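Dihydroorotase (Campylobacter jejuni subsp. jejuni, PDB 3PNU) probably catalyses the reversible, zinc-dependent cyclization of carbamoyl aspartate to dihydroorotate in the de novo synthesis of UMP. Local coordinates at residues L292-S297 against I352-L357. Numbering follows the deposited sequence.
Sequences LFKQNS and ILKFQL
Lys294, in the last turn of helix 285-296, meets Phe355 where strand 352-357 is interrupted between its two halves. Lys294 CD lies at the edge of the Phe355 ring, near its plane, 3.4 Å from CZ and 3.9 Å from CE2. A bend at chi3 (65°) turns the lysine chain beyond CD, and its ammonium group ends at a hydrogen bond to Asn23 OD1. There Lys294 NZ also comes within 4.1 Å of Lys354 NZ, the two side chains crossing at about a right angle. Lys354 reaches this point fully stretched, with CG anti to its backbone N (chi1 175°). One residue further along the helix, Gln295 only approaches the Lys354 ammonium group, its NE2 4.5 Å from Lys354 NZ; NE2 is hydrogen-bonded to Glu291 OE1. Phe355 also packs against Pro287, Ala290 and Glu291, so that the wider interface sets the helix of the barrel domain against the small antiparallel sheet, away from the zinc site. With no hydrogen bond across the segments, the direct contact is small and mainly aliphatic against an aromatic edge; the proximity of the two ammonium groups is probably slightly unfavourable, an effect that weak, long ion pairs from Lys354 to Glu291 and Glu328 would temper.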
ATOM      1  N   LEU A 292     -25.005  -6.523  -1.999  1.00 54.86           N
ATOM      2  CA  LEU A 292     -24.749  -5.330  -1.185  1.00 54.44           C
ATOM      3  C   LEU A 292     -25.984  -4.522  -0.882  1.00 53.27           C
ATOM      4  O   LEU A 292     -26.237  -4.171   0.277  1.00 51.54           O
ATOM      5  CB  LEU A 292     -23.736  -4.421  -1.891  1.00 55.49           C
ATOM      6  CG  LEU A 292     -22.269  -4.739  -1.650  1.00 55.35           C
ATOM      7  CD1 LEU A 292     -21.389  -4.066  -2.696  1.00 54.45           C
ATOM      8  CD2 LEU A 292     -21.924  -4.304  -0.221  1.00 49.41           C
ATOM      9  N   PHE A 293     -26.749  -4.204  -1.923  1.00 53.41           N
ATOM     10  CA  PHE A 293     -27.963  -3.409  -1.724  1.00 54.25           C
ATOM     11  C   PHE A 293     -29.055  -4.130  -0.916  1.00 56.07           C
ATOM     12  O   PHE A 293     -29.787  -3.468  -0.187  1.00 55.53           O
ATOM     13  CB  PHE A 293     -28.470  -2.793  -3.037  1.00 54.22           C
ATOM     14  CG  PHE A 293     -27.716  -1.548  -3.433  1.00 52.33           C
ATOM     15  CD1 PHE A 293     -26.415  -1.633  -3.911  1.00 50.93           C
ATOM     16  CD2 PHE A 293     -28.306  -0.285  -3.298  1.00 47.73           C
ATOM     17  CE1 PHE A 293     -25.710  -0.488  -4.255  1.00 51.37           C
ATOM     18  CE2 PHE A 293     -27.614   0.857  -3.636  1.00 50.10           C
ATOM     19  CZ  PHE A 293     -26.309   0.757  -4.124  1.00 51.25           C
ATOM     20  N   LYS A 294     -29.172  -5.460  -1.015  1.00 58.46           N
ATOM     21  CA  LYS A 294     -30.150  -6.162  -0.148  1.00 61.39           C
ATOM     22  C   LYS A 294     -29.786  -6.000   1.330  1.00 61.29           C
ATOM     23  O   LYS A 294     -30.628  -5.638   2.156  1.00 59.78           O
ATOM     24  CB  LYS A 294     -30.242  -7.654  -0.428  1.00 62.56           C
ATOM     25  CG  LYS A 294     -31.087  -8.039  -1.610  1.00 68.26           C
ATOM     26  CD  LYS A 294     -31.324  -9.560  -1.626  1.00 74.22           C
ATOM     27  CE  LYS A 294     -32.153 -10.065  -0.424  1.00 75.99           C
ATOM     28  NZ  LYS A 294     -32.366 -11.551  -0.478  1.00 77.70           N
ATOM     29  N   GLN A 295     -28.519  -6.260   1.651  1.00 61.84           N
ATOM     30  CA  GLN A 295     -28.061  -6.176   3.039  1.00 62.37           C
ATOM     31  C   GLN A 295     -28.125  -4.769   3.617  1.00 61.61           C
ATOM     32  O   GLN A 295     -28.405  -4.600   4.804  1.00 61.75           O
ATOM     33  CB  GLN A 295     -26.614  -6.683   3.166  1.00 63.05           C
ATOM     34  CG  GLN A 295     -26.364  -8.149   2.751  1.00 66.30           C
ATOM     35  CD  GLN A 295     -27.044  -9.171   3.661  1.00 70.26           C
ATOM     36  OE1 GLN A 295     -27.624  -8.819   4.698  1.00 71.62           O
ATOM     37  NE2 GLN A 295     -26.967 -10.452   3.273  1.00 69.98           N
ATOM     38  N   ASN A 296     -27.881  -3.759   2.781  1.00 61.11           N
ATOM     39  CA  ASN A 296     -27.788  -2.379   3.267  1.00 59.76           C
ATOM     40  C   ASN A 296     -28.732  -1.347   2.671  1.00 60.01           C
ATOM     41  O   ASN A 296     -28.797  -0.220   3.172  1.00 59.70           O
ATOM     42  CB  ASN A 296     -26.352  -1.890   3.020  1.00 59.02           C
ATOM     43  CG  ASN A 296     -25.303  -2.798   3.656  1.00 55.77           C
ATOM     44  OD1 ASN A 296     -24.597  -3.525   2.959  1.00 51.36           O
ATOM     45  ND2 ASN A 296     -25.234  -2.791   4.980  1.00 49.95           N
ATOM     46  N   SER A 297     -29.475  -1.702   1.630  1.00 60.12           N
ATOM     47  CA  SER A 297     -30.307  -0.698   0.963  1.00 61.30           C
ATOM     48  C   SER A 297     -31.598  -1.287   0.386  1.00 61.44           C
ATOM     49  O   SER A 297     -32.101  -2.286   0.894  1.00 62.10           O
ATOM     50  CB  SER A 297     -29.459  -0.044  -0.150  1.00 60.89           C
ATOM     51  OG  SER A 297     -30.007   1.181  -0.606  1.00 60.64           O
ATOM     52  N   ILE A 352     -17.426 -17.264  -4.393  1.00 71.55           N
ATOM     53  CA  ILE A 352     -18.784 -17.781  -4.589  1.00 72.24           C
ATOM     54  C   ILE A 352     -19.812 -16.699  -4.284  1.00 72.45           C
ATOM     55  O   ILE A 352     -20.055 -16.339  -3.124  1.00 71.59           O
ATOM     56  CB  ILE A 352     -19.071 -19.086  -3.777  1.00 73.10           C
ATOM     57  CG1 ILE A 352     -18.452 -20.307  -4.477  1.00 73.95           C
ATOM     58  CG2 ILE A 352     -20.559 -19.350  -3.681  1.00 71.17           C
ATOM     59  CD1 ILE A 352     -16.941 -20.269  -4.608  1.00 76.23           C
ATOM     60  N   LEU A 353     -20.419 -16.202  -5.363  1.00 73.06           N
ATOM     61  CA  LEU A 353     -21.412 -15.141  -5.310  1.00 73.26           C
ATOM     62  C   LEU A 353     -22.810 -15.705  -5.114  1.00 73.29           C
ATOM     63  O   LEU A 353     -23.206 -16.663  -5.775  1.00 73.82           O
ATOM     64  CB  LEU A 353     -21.351 -14.329  -6.608  1.00 73.28           C
ATOM     65  CG  LEU A 353     -19.977 -13.718  -6.921  1.00 73.97           C
ATOM     66  CD1 LEU A 353     -19.909 -13.165  -8.335  1.00 72.28           C
ATOM     67  CD2 LEU A 353     -19.624 -12.642  -5.885  1.00 73.23           C
ATOM     68  N   LYS A 354     -23.547 -15.089  -4.201  1.00 73.29           N
ATOM     69  CA  LYS A 354     -24.908 -15.487  -3.868  1.00 73.83           C
ATOM     70  C   LYS A 354     -25.953 -15.180  -4.969  1.00 73.93           C
ATOM     71  O   LYS A 354     -27.041 -15.767  -4.965  1.00 75.30           O
ATOM     72  CB  LYS A 354     -25.311 -14.801  -2.554  1.00 73.91           C
ATOM     73  CG  LYS A 354     -26.760 -15.022  -2.121  1.00 76.04           C
ATOM     74  CD  LYS A 354     -27.092 -14.235  -0.864  1.00 76.30           C
ATOM     75  CE  LYS A 354     -28.568 -14.329  -0.534  1.00 77.48           C
ATOM     76  NZ  LYS A 354     -28.936 -13.429   0.587  1.00 79.58           N
ATOM     77  N   PHE A 355     -25.640 -14.270  -5.897  1.00 73.10           N
ATOM     78  CA  PHE A 355     -26.566 -13.907  -6.984  1.00 71.52           C
ATOM     79  C   PHE A 355     -25.994 -14.166  -8.358  1.00 72.01           C
ATOM     80  O   PHE A 355     -24.767 -14.168  -8.556  1.00 70.63           O
ATOM     81  CB  PHE A 355     -26.973 -12.436  -6.908  1.00 71.22           C
ATOM     82  CG  PHE A 355     -27.977 -12.142  -5.850  1.00 69.70           C
ATOM     83  CD1 PHE A 355     -29.324 -12.221  -6.132  1.00 70.67           C
ATOM     84  CD2 PHE A 355     -27.586 -11.786  -4.580  1.00 69.71           C
ATOM     85  CE1 PHE A 355     -30.263 -11.954  -5.159  1.00 72.86           C
ATOM     86  CE2 PHE A 355     -28.523 -11.511  -3.604  1.00 70.47           C
ATOM     87  CZ  PHE A 355     -29.857 -11.599  -3.893  1.00 72.20           C
ATOM     88  N   GLN A 356     -26.902 -14.367  -9.311  1.00 72.74           N
ATOM     89  CA  GLN A 356     -26.521 -14.627 -10.685  1.00 73.95           C
ATOM     90  C   GLN A 356     -27.516 -14.011 -11.668  1.00 75.47           C
ATOM     91  O   GLN A 356     -28.661 -13.729 -11.333  1.00 73.95           O
ATOM     92  CB  GLN A 356     -26.385 -16.139 -10.925  1.00 73.86           C
ATOM     93  CG  GLN A 356     -25.803 -16.519 -12.296  1.00 71.71           C
ATOM     94  CD  GLN A 356     -25.544 -18.009 -12.446  1.00 70.39           C
ATOM     95  OE1 GLN A 356     -25.982 -18.818 -11.625  1.00 62.92           O
ATOM     96  NE2 GLN A 356     -24.830 -18.378 -13.504  1.00 67.70           N
ATOM     97  N   LEU A 357     -27.033 -13.802 -12.882  1.00 78.31           N
ATOM     98  CA  LEU A 357     -27.800 -13.247 -13.968  1.00 81.33           C
ATOM     99  C   LEU A 357     -28.137 -14.384 -14.929  1.00 83.96           C
ATOM    100  O   LEU A 357     -27.309 -15.266 -15.160  1.00 83.47           O
ATOM    101  CB  LEU A 357     -26.935 -12.214 -14.688  1.00 81.40           C
ATOM    102  CG  LEU A 357     -27.526 -11.457 -15.873  1.00 83.02           C
ATOM    103  CD1 LEU A 357     -28.733 -10.664 -15.424  1.00 86.33           C
ATOM    104  CD2 LEU A 357     -26.493 -10.533 -16.484  1.00 84.28           C
TER